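Local coordinates for Non-structural protein 3 (Porcine deltacoronavirus, PDB 6LN0) that combines on one chain a macro domain, which probably binds ADP-ribose, with a papain-like protease domain that probably cleaves the viral polyprotein, at residues A[72-76]-A[77-81]; A[110-114]-A[115-119]; A[161-164]-A[165-169]; A[304-307]-A[308-311]; A[401-404]-A[405-409]. One frame throughout, in Å; residues are numbered along the deposited sequence.

Contact 1: A[72-76]-A[77-81]; sequences TTDSF and DAKKL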
loop_
_atom_site.group_PDB
_atom_site.type_symbol
_atom_site.label_atom_id
_atom_site.label_comp_id
_atom_site.label_asym_id
_atom_site.label_seq_id
_atom_site.Cartn_x
_atom_site.Cartn_y
_atom_site.Cartn_z
ATOM N N THR A 72 37.002 21.875 24.073
ATOM C CA THR A 72 35.996 22.917 24.218
ATOM C C THR A 72 36.657 24.219 24.627
ATOM O O THR A 72 37.581 24.239 25.435
ATOM C CB THR A 72 34.903 22.576 25.235
ATOM O OG1 THR A 72 34.326 21.321 24.899
ATOM C CG2 THR A 72 33.814 23.635 25.173
ATOM N N THR A 73 36.146 25.306 24.085
ATOM C CA THR A 73 36.711 26.616 24.262
ATOM C C THR A 73 35.575 27.604 24.457
ATOM O O THR A 73 34.471 27.408 23.935
ATOM C CB THR A 73 37.563 26.941 23.032
ATOM O OG1 THR A 73 38.845 26.323 23.179
ATOM C CG2 THR A 73 37.758 28.363 22.866
ATOM N N ASP A 74 35.836 28.646 25.244
ATOM C CA ASP A 74 34.922 29.769 25.327
ATOM C C ASP A 74 34.786 30.413 23.948
ATOM O O ASP A 74 35.597 30.198 23.059
ATOM C CB ASP A 74 35.441 30.770 26.365
ATOM C CG ASP A 74 34.418 31.811 26.750
ATOM O OD1 ASP A 74 34.118 32.687 25.921
ATOM O OD2 ASP A 74 33.924 31.780 27.894
ATOM N N SER A 75 33.740 31.208 23.759
ATOM C CA SER A 75 33.528 31.832 22.456
ATOM C C SER A 75 34.120 33.235 22.329
ATOM O O SER A 75 33.975 33.851 21.264
ATOM C CB SER A 75 32.047 31.894 22.157
ATOM O OG SER A 75 31.394 32.467 23.264
ATOM N N PHE A 76 34.745 33.768 23.384
ATOM C CA PHE A 76 35.419 35.058 23.328
ATOM C C PHE A 76 34.565 36.134 22.670
ATOM O O PHE A 76 33.461 36.423 23.142
ATOM C CB PHE A 76 36.759 34.917 22.612
ATOM C CG PHE A 76 37.751 34.069 23.355
ATOM C CD1 PHE A 76 37.671 32.692 23.315
ATOM C CD2 PHE A 76 38.760 34.652 24.113
ATOM C CE1 PHE A 76 38.572 31.909 24.000
ATOM C CE2 PHE A 76 39.679 33.875 24.797
ATOM C CZ PHE A 76 39.579 32.495 24.751
ATOM N N ASP A 77 35.062 36.736 21.582
ATOM C CA ASP A 77 34.338 37.844 20.961
ATOM C C ASP A 77 32.985 37.408 20.419
ATOM O O ASP A 77 32.024 38.186 20.472
ATOM C CB ASP A 77 35.172 38.474 19.849
ATOM C CG ASP A 77 36.061 39.614 20.352
ATOM O OD1 ASP A 77 35.501 40.688 20.671
ATOM O OD2 ASP A 77 37.312 39.445 20.421
ATOM N N ALA A 78 32.876 36.169 19.925
ATOM C CA ALA A 78 31.628 35.700 19.334
ATOM C C ALA A 78 30.508 35.532 20.346
ATOM O O ALA A 78 29.367 35.278 19.937
ATOM C CB ALA A 78 31.842 34.374 18.611
ATOM N N LYS A 79 30.796 35.657 21.645
ATOM C CA LYS A 79 29.730 35.590 22.642
ATOM C C LYS A 79 28.643 36.631 22.367
ATOM O O LYS A 79 27.457 36.359 22.582
ATOM C CB LYS A 79 30.319 35.759 24.054
ATOM C CG LYS A 79 29.338 35.457 25.203
ATOM C CD LYS A 79 30.053 34.867 26.411
ATOM C CE LYS A 79 29.970 33.330 26.424
ATOM N NZ LYS A 79 31.221 32.755 27.011
ATOM N N LYS A 80 29.028 37.824 21.863
ATOM C CA LYS A 80 28.051 38.858 21.507
ATOM C C LYS A 80 26.963 38.316 20.595
ATOM O O LYS A 80 25.825 38.796 20.625
ATOM C CB LYS A 80 28.709 40.063 20.793
ATOM C CG LYS A 80 30.136 40.472 21.189
ATOM C CD LYS A 80 30.776 41.355 20.096
ATOM C CE LYS A 80 32.301 41.490 20.253
ATOM N NZ LYS A 80 32.962 42.340 19.189
ATOM N N LEU A 81 27.296 37.331 19.769
ATOM C CA LEU A 81 26.386 36.846 18.747
ATOM C C LEU A 81 25.450 35.749 19.233
ATOM O O LEU A 81 24.478 35.443 18.533
ATOM C CB LEU A 81 27.186 36.355 17.535
ATOM C CG LEU A 81 27.873 37.517 16.802
ATOM C CD1 LEU A 81 29.325 37.200 16.469
ATOM C CD2 LEU A 81 27.095 37.931 15.552
#
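D74 and K79 cross at about a right angle, the lysine bending at chi2, chi3 and chi4 until NZ sits 3.0 Å from D74 OD2 in a salt bridge, with a weak hydrogen bond to D74 OD1. The carboxylate does double duty, because D74 OD1 also takes the backbone N of F76 at 2.8 Å, using the lone pair that faces away from the other oxygen. Next along, S75 turns its hydroxyl between its own backbone N and carbonyl carbon (chi1 51°), which sets OG against the flank of the lysine, 3.6 Å from K79 CB and as far from K79 CE; the polar partner of that hydroxyl is the carbonyl oxygen of V83. The S75 carbonyl then opens the 3-10 segment with a weak bond, S75 O to A78 N at 2.9 Å. F76 follows with a better one: K79 N reaches F76 O at 3.2 Å, well aligned at 160°, although it comes from above the carbonyl plane. Beyond it, K80 leans back to D77 in a weak salt bridge. The whole is an Asx turn at D74 leading into a 3-10 segment, the reversal that joins edge strand 71-74 to its antiparallel neighbour 83-89 in the macro domain sheet.

Contact 2: A[110-114]-A[115-119]; sequences ILTEP and AHYVI
The Y117 ring carries L111 on one face, with the CD2 methyl 3.5 Å above the plane and displaced toward the rim, a CH-pi contact 25° off the ring normal. At the ring edge, in its plane, lies the carbonyl oxygen of E113, and V30 and I146 of the neighbouring strands also touch this side chain. Y117 CG stands anti to its own carbonyl carbon (chi1 -69°), which lays the ring alongside residues 110-113 with its hydroxyl toward the bend. I110 slides past it in the opposite direction, I110 CG2 coming to 3.8 Å from Y117 CD1. I110 CG2 (3.7 Å) and L111 CD2 both meet I119 CD1, which joins the ring's apolar surroundings to the strand's next inward residue. At the far end the phenol oxygen sits among backbone atoms of the bend: T112 N gives Y117 OH a weak bond of 3.4 Å, and E113 O lies 3.2 Å from Y117 OH. E113 O also takes A115 N weakly, at 3.0 Å, across P114, the centre of an inverse gamma turn. This is the second half of a beta-alpha-beta crossover, strand 83-89 to helix 99-110 to parallel strand 117-120, in the macro domain's alpha/beta fold.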
loop_
_atom_site.group_PDB
_atom_site.type_symbol
_atom_site.label_atom_id
_atom_site.label_comp_id
_atom_site.label_asym_id
_atom_site.label_seq_id
_atom_site.Cartn_x
_atom_site.Cartn_y
_atom_site.Cartn_z
ATOM N N ILE A 110 30.807 14.976 18.578
ATOM C CA ILE A 110 30.275 16.325 18.716
ATOM C C ILE A 110 28.980 16.335 19.511
ATOM O O ILE A 110 28.791 17.157 20.412
ATOM C CB ILE A 110 30.066 16.935 17.311
ATOM C CG1 ILE A 110 31.399 17.304 16.667
ATOM C CG2 ILE A 110 29.082 18.120 17.351
ATOM C CD1 ILE A 110 31.280 17.624 15.203
ATOM N N LEU A 111 28.056 15.441 19.157
ATOM C CA LEU A 111 26.660 15.540 19.580
ATOM C C LEU A 111 26.478 14.641 20.796
ATOM O O LEU A 111 26.066 13.484 20.691
ATOM C CB LEU A 111 25.727 15.171 18.440
ATOM C CG LEU A 111 25.943 16.041 17.201
ATOM C CD1 LEU A 111 25.859 15.219 15.929
ATOM C CD2 LEU A 111 24.952 17.202 17.178
ATOM N N THR A 112 26.811 15.187 21.964
ATOM C CA THR A 112 26.876 14.420 23.194
ATOM C C THR A 112 26.011 14.985 24.302
ATOM O O THR A 112 25.700 14.257 25.249
ATOM C CB THR A 112 28.326 14.347 23.695
ATOM O OG1 THR A 112 28.767 15.663 24.065
ATOM C CG2 THR A 112 29.225 13.799 22.609
ATOM N N GLU A 113 25.608 16.241 24.209
ATOM C CA GLU A 113 24.925 16.961 25.269
ATOM C C GLU A 113 23.708 17.652 24.682
ATOM O O GLU A 113 23.656 17.911 23.479
ATOM C CB GLU A 113 25.862 17.997 25.909
ATOM C CG GLU A 113 27.251 17.475 26.210
ATOM C CD GLU A 113 27.268 16.553 27.418
ATOM O OE1 GLU A 113 27.898 15.465 27.338
ATOM O OE2 GLU A 113 26.646 16.925 28.445
ATOM N N PRO A 114 22.711 17.943 25.483
ATOM C CA PRO A 114 21.507 18.562 24.914
ATOM C C PRO A 114 21.651 20.074 24.795
ATOM O O PRO A 114 21.306 20.841 25.700
ATOM C CB PRO A 114 20.404 18.128 25.884
ATOM C CG PRO A 114 21.124 17.937 27.175
ATOM C CD PRO A 114 22.533 17.550 26.892
ATOM N N ALA A 115 22.196 20.483 23.650
ATOM C CA ALA A 115 22.498 21.869 23.331
ATOM C C ALA A 115 22.131 22.114 21.877
ATOM O O ALA A 115 21.851 21.177 21.121
ATOM C CB ALA A 115 23.981 22.198 23.556
ATOM N N HIS A 116 22.156 23.386 21.482
ATOM C CA HIS A 116 21.934 23.769 20.093
ATOM C C HIS A 116 23.273 23.810 19.369
ATOM O O HIS A 116 24.109 24.675 19.638
ATOM C CB HIS A 116 21.239 25.119 19.974
ATOM C CG HIS A 116 21.280 25.667 18.582
ATOM N ND1 HIS A 116 21.827 26.896 18.273
ATOM C CD2 HIS A 116 20.885 25.124 17.403
ATOM C CE1 HIS A 116 21.739 27.099 16.971
ATOM N NE2 HIS A 116 21.173 26.040 16.419
ATOM N N TYR A 117 23.458 22.906 18.424
ATOM C CA TYR A 117 24.704 22.777 17.692
ATOM C C TYR A 117 24.611 23.488 16.350
ATOM O O TYR A 117 23.576 23.442 15.677
ATOM C CB TYR A 117 25.036 21.307 17.471
ATOM C CG TYR A 117 25.411 20.577 18.733
ATOM C CD1 TYR A 117 26.730 20.553 19.175
ATOM C CD2 TYR A 117 24.460 19.895 19.476
ATOM C CE1 TYR A 117 27.093 19.882 20.329
ATOM C CE2 TYR A 117 24.817 19.222 20.635
ATOM C CZ TYR A 117 26.131 19.218 21.055
ATOM O OH TYR A 117 26.497 18.545 22.197
ATOM N N VAL A 118 25.701 24.140 15.964
ATOM C CA VAL A 118 25.836 24.734 14.645
ATOM C C VAL A 118 27.045 24.078 14.014
ATOM O O VAL A 118 28.153 24.162 14.556
ATOM C CB VAL A 118 25.988 26.259 14.712
ATOM C CG1 VAL A 118 26.152 26.831 13.347
ATOM C CG2 VAL A 118 24.777 26.864 15.392
ATOM N N ILE A 119 26.833 23.375 12.909
ATOM C CA ILE A 119 27.904 22.536 12.391
ATOM C C ILE A 119 28.139 22.830 10.913
ATOM O O ILE A 119 27.264 22.569 10.072
ATOM C CB ILE A 119 27.600 21.044 12.618
ATOM C CG1 ILE A 119 27.069 20.810 14.032
ATOM C CG2 ILE A 119 28.835 20.203 12.410
ATOM C CD1 ILE A 119 27.167 19.369 14.490
#

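Contact 3: A[161-164]-A[165-169]; sequences VWDA and LNRTI
W162 has one face of its indole overlapped by the amide end of N166, which stands steeply on the ring, the two planes 76° apart. The pair sits at the C-terminal end of helix 158-165, where the chain leaves the macro domain region and runs into strand 168-173 of a small four-stranded sheet. W162 also packs against V14 and L16 of strand 10-17, so the helix end lies against that edge of the macro domain sheet. On the helix flank, V161 CG1 and L165 CD1 come to 4.3 Å, and both side chains lean on V132 of helix 131-141. The last regular helical bond runs from L165 N to V161 O, 3.3 Å; after it N166 N makes only weak bonds, to W162 O and D163 O, and R167 N to A164 O, 3.0 Å, releases the chain. R167 turns back along the helix end, lying over the D163 carbonyl and kinking at chi3, while its NE bonds to A183 O. The guanidinium edge meets the D163 carboxylate, planes 68° apart: R167 NH1 bonds to D163 OD1 at 3.0 Å, syn but 23° out of the carboxylate plane, and lies 3.0 Å from D163 OD2.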
loop_
_atom_site.group_PDB
_atom_site.type_symbol
_atom_site.label_atom_id
_atom_site.label_comp_id
_atom_site.label_asym_id
_atom_site.label_seq_id
_atom_site.Cartn_x
_atom_site.Cartn_y
_atom_site.Cartn_z
ATOM N N VAL A 161 21.219 16.904 -1.549
ATOM C CA VAL A 161 21.888 15.738 -0.974
ATOM C C VAL A 161 21.288 15.414 0.387
ATOM O O VAL A 161 21.123 14.242 0.754
ATOM C CB VAL A 161 23.406 15.980 -0.892
ATOM C CG1 VAL A 161 24.109 14.817 -0.233
ATOM C CG2 VAL A 161 23.966 16.227 -2.277
ATOM N N TRP A 162 20.901 16.452 1.133
ATOM C CA TRP A 162 20.250 16.242 2.421
ATOM C C TRP A 162 18.851 15.675 2.230
ATOM O O TRP A 162 18.495 14.662 2.835
ATOM C CB TRP A 162 20.203 17.557 3.211
ATOM C CG TRP A 162 19.534 17.471 4.559
ATOM C CD1 TRP A 162 18.467 18.208 4.989
ATOM C CD2 TRP A 162 19.899 16.616 5.650
ATOM N NE1 TRP A 162 18.132 17.851 6.279
ATOM C CE2 TRP A 162 19.000 16.878 6.706
ATOM C CE3 TRP A 162 20.885 15.644 5.831
ATOM C CZ2 TRP A 162 19.061 16.200 7.924
ATOM C CZ3 TRP A 162 20.953 14.976 7.045
ATOM C CH2 TRP A 162 20.047 15.256 8.074
ATOM N N ASP A 163 18.051 16.319 1.384
ATOM C CA ASP A 163 16.675 15.889 1.167
ATOM C C ASP A 163 16.601 14.444 0.670
ATOM O O ASP A 163 15.724 13.682 1.090
ATOM C CB ASP A 163 16.002 16.839 0.181
ATOM C CG ASP A 163 14.497 16.775 0.253
ATOM O OD1 ASP A 163 13.974 16.111 1.176
ATOM O OD2 ASP A 163 13.836 17.388 -0.615
ATOM N N ALA A 164 17.521 14.042 -0.214
ATOM C CA ALA A 164 17.516 12.673 -0.724
ATOM C C ALA A 164 17.829 11.665 0.376
ATOM O O ALA A 164 17.160 10.631 0.489
ATOM C CB ALA A 164 18.519 12.538 -1.870
ATOM N N LEU A 165 18.835 11.955 1.202
ATOM C CA LEU A 165 19.250 11.047 2.263
ATOM C C LEU A 165 18.168 10.815 3.308
ATOM O O LEU A 165 18.278 9.858 4.082
ATOM C CB LEU A 165 20.515 11.581 2.934
ATOM C CG LEU A 165 21.812 11.149 2.255
ATOM C CD1 LEU A 165 22.978 11.983 2.761
ATOM C CD2 LEU A 165 22.062 9.675 2.492
ATOM N N ASN A 166 17.136 11.654 3.358
ATOM C CA ASN A 166 16.017 11.465 4.274
ATOM C C ASN A 166 14.739 11.070 3.542
ATOM O O ASN A 166 13.634 11.288 4.052
ATOM C CB ASN A 166 15.802 12.728 5.106
ATOM C CG ASN A 166 17.100 13.245 5.697
ATOM O OD1 ASN A 166 17.542 14.352 5.389
ATOM N ND2 ASN A 166 17.743 12.419 6.523
ATOM N N ARG A 167 14.876 10.488 2.354
ATOM C CA ARG A 167 13.747 9.988 1.599
ATOM C C ARG A 167 14.044 8.576 1.130
ATOM O O ARG A 167 15.192 8.231 0.831
ATOM C CB ARG A 167 13.436 10.903 0.420
ATOM C CG ARG A 167 12.931 12.261 0.874
ATOM C CD ARG A 167 12.841 13.232 -0.273
ATOM N NE ARG A 167 11.455 13.403 -0.684
ATOM C CZ ARG A 167 10.797 14.557 -0.643
ATOM N NH1 ARG A 167 11.405 15.662 -0.210
ATOM N NH2 ARG A 167 9.530 14.606 -1.036
ATOM N N THR A 168 12.999 7.758 1.102
ATOM C CA THR A 168 13.084 6.374 0.666
ATOM C C THR A 168 12.322 6.218 -0.647
ATOM O O THR A 168 11.254 6.813 -0.838
ATOM C CB THR A 168 12.531 5.427 1.743
ATOM O OG1 THR A 168 11.364 6.004 2.343
ATOM C CG2 THR A 168 13.573 5.191 2.842
ATOM N N ILE A 169 12.891 5.439 -1.553
ATOM C CA ILE A 169 12.350 5.271 -2.898
ATOM C C ILE A 169 11.284 4.175 -2.889
ATOM O O ILE A 169 11.556 3.034 -2.509
ATOM C CB ILE A 169 13.479 4.946 -3.882
ATOM C CG1 ILE A 169 14.627 5.935 -3.659
ATOM C CG2 ILE A 169 12.984 5.033 -5.304
ATOM C CD1 ILE A 169 14.254 7.353 -4.027
#

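Contact 4: A[304-307]-A[308-311]; sequences NRRV and GEMG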
loop_
_atom_site.group_PDB
_atom_site.type_symbol
_atom_site.label_atom_id
_atom_site.label_comp_id
_atom_site.label_asym_id
_atom_site.label_seq_id
_atom_site.Cartn_x
_atom_site.Cartn_y
_atom_site.Cartn_z
ATOM N N ASN A 304 -12.943 -14.927 -3.556
ATOM C CA ASN A 304 -11.702 -15.234 -2.849
ATOM C C ASN A 304 -11.015 -16.461 -3.449
ATOM O O ASN A 304 -10.627 -17.396 -2.754
ATOM C CB ASN A 304 -11.951 -15.416 -1.352
ATOM C CG ASN A 304 -12.491 -14.169 -0.710
ATOM O OD1 ASN A 304 -11.826 -13.147 -0.692
ATOM N ND2 ASN A 304 -13.702 -14.237 -0.189
ATOM N N ARG A 305 -10.855 -16.444 -4.760
ATOM C CA ARG A 305 -10.125 -17.482 -5.459
ATOM C C ARG A 305 -8.957 -16.854 -6.191
ATOM O O ARG A 305 -8.935 -15.649 -6.444
ATOM C CB ARG A 305 -11.014 -18.217 -6.472
ATOM C CG ARG A 305 -12.285 -18.736 -5.885
ATOM C CD ARG A 305 -11.996 -19.838 -4.896
ATOM N NE ARG A 305 -13.245 -20.417 -4.431
ATOM C CZ ARG A 305 -13.326 -21.376 -3.519
ATOM N NH1 ARG A 305 -12.212 -21.856 -2.973
ATOM N NH2 ARG A 305 -14.517 -21.854 -3.158
ATOM N N ARG A 306 -8.001 -17.691 -6.563
ATOM C CA ARG A 306 -6.941 -17.284 -7.464
ATOM C C ARG A 306 -7.022 -18.111 -8.737
ATOM O O ARG A 306 -7.403 -19.283 -8.716
ATOM C CB ARG A 306 -5.570 -17.432 -6.810
ATOM C CG ARG A 306 -5.494 -16.845 -5.401
ATOM C CD ARG A 306 -5.915 -15.367 -5.371
ATOM N NE ARG A 306 -5.098 -14.526 -6.254
ATOM C CZ ARG A 306 -3.955 -13.935 -5.899
ATOM N NH1 ARG A 306 -3.475 -14.085 -4.670
ATOM N NH2 ARG A 306 -3.294 -13.192 -6.779
ATOM N N VAL A 307 -6.673 -17.480 -9.854
ATOM C CA VAL A 307 -6.664 -18.172 -11.134
ATOM C C VAL A 307 -5.771 -19.401 -11.056
ATOM O O VAL A 307 -4.634 -19.338 -10.571
ATOM C CB VAL A 307 -6.213 -17.207 -12.233
ATOM C CG1 VAL A 307 -7.358 -16.301 -12.607
ATOM C CG2 VAL A 307 -5.056 -16.374 -11.732
ATOM N N GLY A 308 -6.286 -20.530 -11.539
ATOM C CA GLY A 308 -5.624 -21.807 -11.379
ATOM C C GLY A 308 -6.324 -22.639 -10.325
ATOM O O GLY A 308 -6.464 -23.859 -10.453
ATOM N N GLU A 309 -6.783 -21.962 -9.277
ATOM C CA GLU A 309 -7.574 -22.580 -8.226
ATOM C C GLU A 309 -8.982 -22.834 -8.736
ATOM O O GLU A 309 -9.476 -22.142 -9.639
ATOM C CB GLU A 309 -7.600 -21.656 -7.013
ATOM C CG GLU A 309 -8.149 -22.152 -5.713
ATOM C CD GLU A 309 -8.036 -21.040 -4.668
ATOM O OE1 GLU A 309 -7.506 -19.952 -5.033
ATOM O OE2 GLU A 309 -8.475 -21.238 -3.506
ATOM N N MET A 310 -9.622 -23.849 -8.166
ATOM C CA MET A 310 -10.959 -24.250 -8.568
ATOM C C MET A 310 -11.912 -23.872 -7.448
ATOM O O MET A 310 -11.610 -24.096 -6.269
ATOM C CB MET A 310 -11.024 -25.752 -8.876
ATOM C CG MET A 310 -12.385 -26.217 -9.439
ATOM S SD MET A 310 -13.242 -27.254 -8.266
ATOM C CE MET A 310 -14.849 -27.414 -9.018
ATOM N N GLY A 311 -13.035 -23.261 -7.822
ATOM C CA GLY A 311 -14.006 -22.766 -6.856
ATOM C C GLY A 311 -15.412 -23.330 -7.001
ATOM O O GLY A 311 -15.640 -24.299 -7.736
#
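E309, extended, reaches back over the start of its own turn, where R306 and R305 meet its carboxylate. The turn is a type II beta turn from R306 to E309, with V307 and G308 at the corner, G308 holding the positive phi of 105° that this turn type puts at its third position. It reverses the loop between helices 293-302 and 313-322, within the papain-like peptidase region. Its closing bond runs from E309 N to R306 O, 2.8 Å. The glutamate then adds a second grip: with CG anti to the backbone N and the chain straight beyond it, E309 OE1 takes R306 N at 2.8 Å, the donor 36° above the carboxylate plane. Both N-H and C=O of R306 are thus held by one residue. The R306 side chain, folded at chi2 and chi3, passes OE1 with its CB at 3.6 Å and then swings away toward V233. V307 turns its isopropyl away from the turn, onto Y300 and W242. R305 bends once, at chi2, and otherwise runs extended, crossing E309 at about a right angle with guanidinium and carboxylate planes 85° apart. E309 OE2 lies at the guanidinium edge, in its plane, a long salt bridge of 3.8 Å from R305 NH1; R305 NH2 bonds to Q315. Over one guanidinium face, toward the rim, lies G311, its CA 3.5 Å from R305 NE.

Contact 5: A[401-404]-A[405-409]; sequences YTNG and KKTVN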
loop_
_atom_site.group_PDB
_atom_site.type_symbol
_atom_site.label_atom_id
_atom_site.label_comp_id
_atom_site.label_asym_id
_atom_site.label_seq_id
_atom_site.Cartn_x
_atom_site.Cartn_y
_atom_site.Cartn_z
ATOM N N TYR A 401 -22.580 -25.762 -17.313
ATOM C CA TYR A 401 -23.961 -25.373 -17.532
ATOM C C TYR A 401 -24.647 -26.374 -18.453
ATOM O O TYR A 401 -24.053 -26.878 -19.410
ATOM C CB TYR A 401 -24.030 -23.979 -18.142
ATOM C CG TYR A 401 -25.409 -23.622 -18.626
ATOM C CD1 TYR A 401 -26.499 -23.666 -17.764
ATOM C CD2 TYR A 401 -25.628 -23.241 -19.940
ATOM C CE1 TYR A 401 -27.768 -23.343 -18.203
ATOM C CE2 TYR A 401 -26.893 -22.912 -20.387
ATOM C CZ TYR A 401 -27.962 -22.965 -19.514
ATOM O OH TYR A 401 -29.226 -22.641 -19.955
ATOM N N THR A 402 -25.902 -26.664 -18.155
ATOM C CA THR A 402 -26.727 -27.468 -19.035
ATOM C C THR A 402 -28.122 -26.869 -19.044
ATOM O O THR A 402 -28.715 -26.659 -17.984
ATOM C CB THR A 402 -26.763 -28.938 -18.587
ATOM O OG1 THR A 402 -27.804 -29.627 -19.285
ATOM C CG2 THR A 402 -27.004 -29.057 -17.088
ATOM N N ASN A 403 -28.616 -26.540 -20.231
ATOM C CA ASN A 403 -30.036 -26.302 -20.383
ATOM C C ASN A 403 -30.770 -27.621 -20.161
ATOM O O ASN A 403 -30.180 -28.697 -20.195
ATOM C CB ASN A 403 -30.333 -25.712 -21.762
ATOM C CG ASN A 403 -31.495 -24.751 -21.751
ATOM O OD1 ASN A 403 -32.602 -25.098 -21.322
ATOM N ND2 ASN A 403 -31.250 -23.522 -22.222
ATOM N N GLY A 404 -32.064 -27.542 -19.922
ATOM C CA GLY A 404 -32.767 -28.694 -19.360
ATOM C C GLY A 404 -32.664 -29.990 -20.163
ATOM O O GLY A 404 -32.865 -31.080 -19.618
ATOM N N LYS A 405 -32.373 -29.901 -21.460
ATOM C CA LYS A 405 -32.692 -30.957 -22.415
ATOM C C LYS A 405 -31.427 -31.542 -23.025
ATOM O O LYS A 405 -31.201 -31.371 -24.217
ATOM C CB LYS A 405 -33.642 -30.373 -23.528
ATOM C CG LYS A 405 -34.849 -29.506 -23.087
ATOM C CD LYS A 405 -35.498 -29.859 -21.744
ATOM C CE LYS A 405 -35.978 -31.300 -21.672
ATOM N NZ LYS A 405 -37.198 -31.563 -22.463
ATOM N N LYS A 406 -30.676 -32.326 -22.247
ATOM C CA LYS A 406 -29.258 -32.515 -22.536
ATOM C C LYS A 406 -28.651 -31.113 -22.686
ATOM O O LYS A 406 -28.456 -30.449 -21.666
ATOM C CB LYS A 406 -29.038 -33.409 -23.767
ATOM C CG LYS A 406 -29.580 -34.862 -23.593
ATOM C CD LYS A 406 -30.371 -35.354 -24.806
ATOM C CE LYS A 406 -31.807 -34.849 -24.751
ATOM N NZ LYS A 406 -32.436 -34.850 -26.099
ATOM N N THR A 407 -28.371 -30.631 -23.909
ATOM C CA THR A 407 -27.968 -29.228 -24.187
ATOM C C THR A 407 -26.862 -28.728 -23.249
ATOM O O THR A 407 -27.028 -27.762 -22.512
ATOM C CB THR A 407 -29.173 -28.262 -24.123
ATOM O OG1 THR A 407 -29.840 -28.374 -22.837
ATOM C CG2 THR A 407 -30.181 -28.540 -25.253
ATOM N N VAL A 408 -25.684 -29.327 -23.385
ATOM C CA VAL A 408 -24.645 -29.237 -22.365
ATOM C C VAL A 408 -23.381 -28.592 -22.936
ATOM O O VAL A 408 -23.053 -28.761 -24.115
ATOM C CB VAL A 408 -24.342 -30.643 -21.794
ATOM C CG1 VAL A 408 -23.164 -30.629 -20.891
ATOM C CG2 VAL A 408 -25.539 -31.218 -21.083
ATOM N N ASN A 409 -22.656 -27.852 -22.080
ATOM C CA ASN A 409 -21.334 -27.287 -22.395
ATOM C C ASN A 409 -20.165 -28.098 -21.822
ATOM O O ASN A 409 -18.997 -27.710 -22.000
ATOM C CB ASN A 409 -21.263 -25.848 -21.891
ATOM C CG ASN A 409 -22.207 -24.941 -22.631
ATOM O OD1 ASN A 409 -23.307 -25.344 -23.008
ATOM N ND2 ASN A 409 -21.769 -23.718 -22.884
#
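T402 and V408 run alongside one another, their side chains on one face of the hairpin. Following the threonine outward, its CB rests 3.6 Å from V408 CG2. At the tip, T402 OG1 stands anti to the backbone N (chi1 167°), which carries it toward the K406 carbonyl: V408 CG2 is 3.3 Å from it, the carbonyl oxygen of K406 2.6 Å, and the carbonyl of its own neighbour N403 is within reach too. With one proton and two acceptors, the hydroxyl can serve either K406 O or N403 O. A second threonine works from the other arm. T407 OG1 takes the backbone N of K405 at 3.3 Å and lies close to the N403 carbonyl, while its CB packs 3.7 Å from N403 CB. N403 adds a bond of its own at the corner, its OD1 accepting G404 N in the carbonyl plane on a lone pair. The backbones close the structure on both sides of the T402 and V408 pair: N409 N points almost straight at Y401 O, 3.2 Å away with a donor angle of 167°, and N403 N meets T407 O at 3.0 Å. T402 and V408 are therefore a non-hydrogen-bonded antiparallel pair. Beyond it, Y401 packs on N267 of helix 260-270, and T402 bonds by its backbone to A391 of the neighbouring antiparallel strand 391-395. The result is a beta-hairpin-like loop that continues edge strand 398-402 of the large mixed sheet, folded back by a single bridge.

Overall arrangement
The five contacts are local turns or the end of a helix, spread in sequence order along a very elongated molecule. Contacts 1 and 2 lie in the macro domain and reach the same sheet, their centres about 15 Å apart, contact 1 at its edge and contact 2 at an interior strand. Contact 3 sits about 22 Å from contact 2, centre to centre, where the chain leaves that domain. Between centres, contacts 3 and 4 are about 42 Å apart, contacts 4 and 5 about 24 Å, and the extremes, contacts 1 and 5, about 97 Å. The zinc site of C334, C335, C360 and C363 belongs to the end of the sheet opposite contact 5: strand 358-360 forms one edge, strand 398-402 the other.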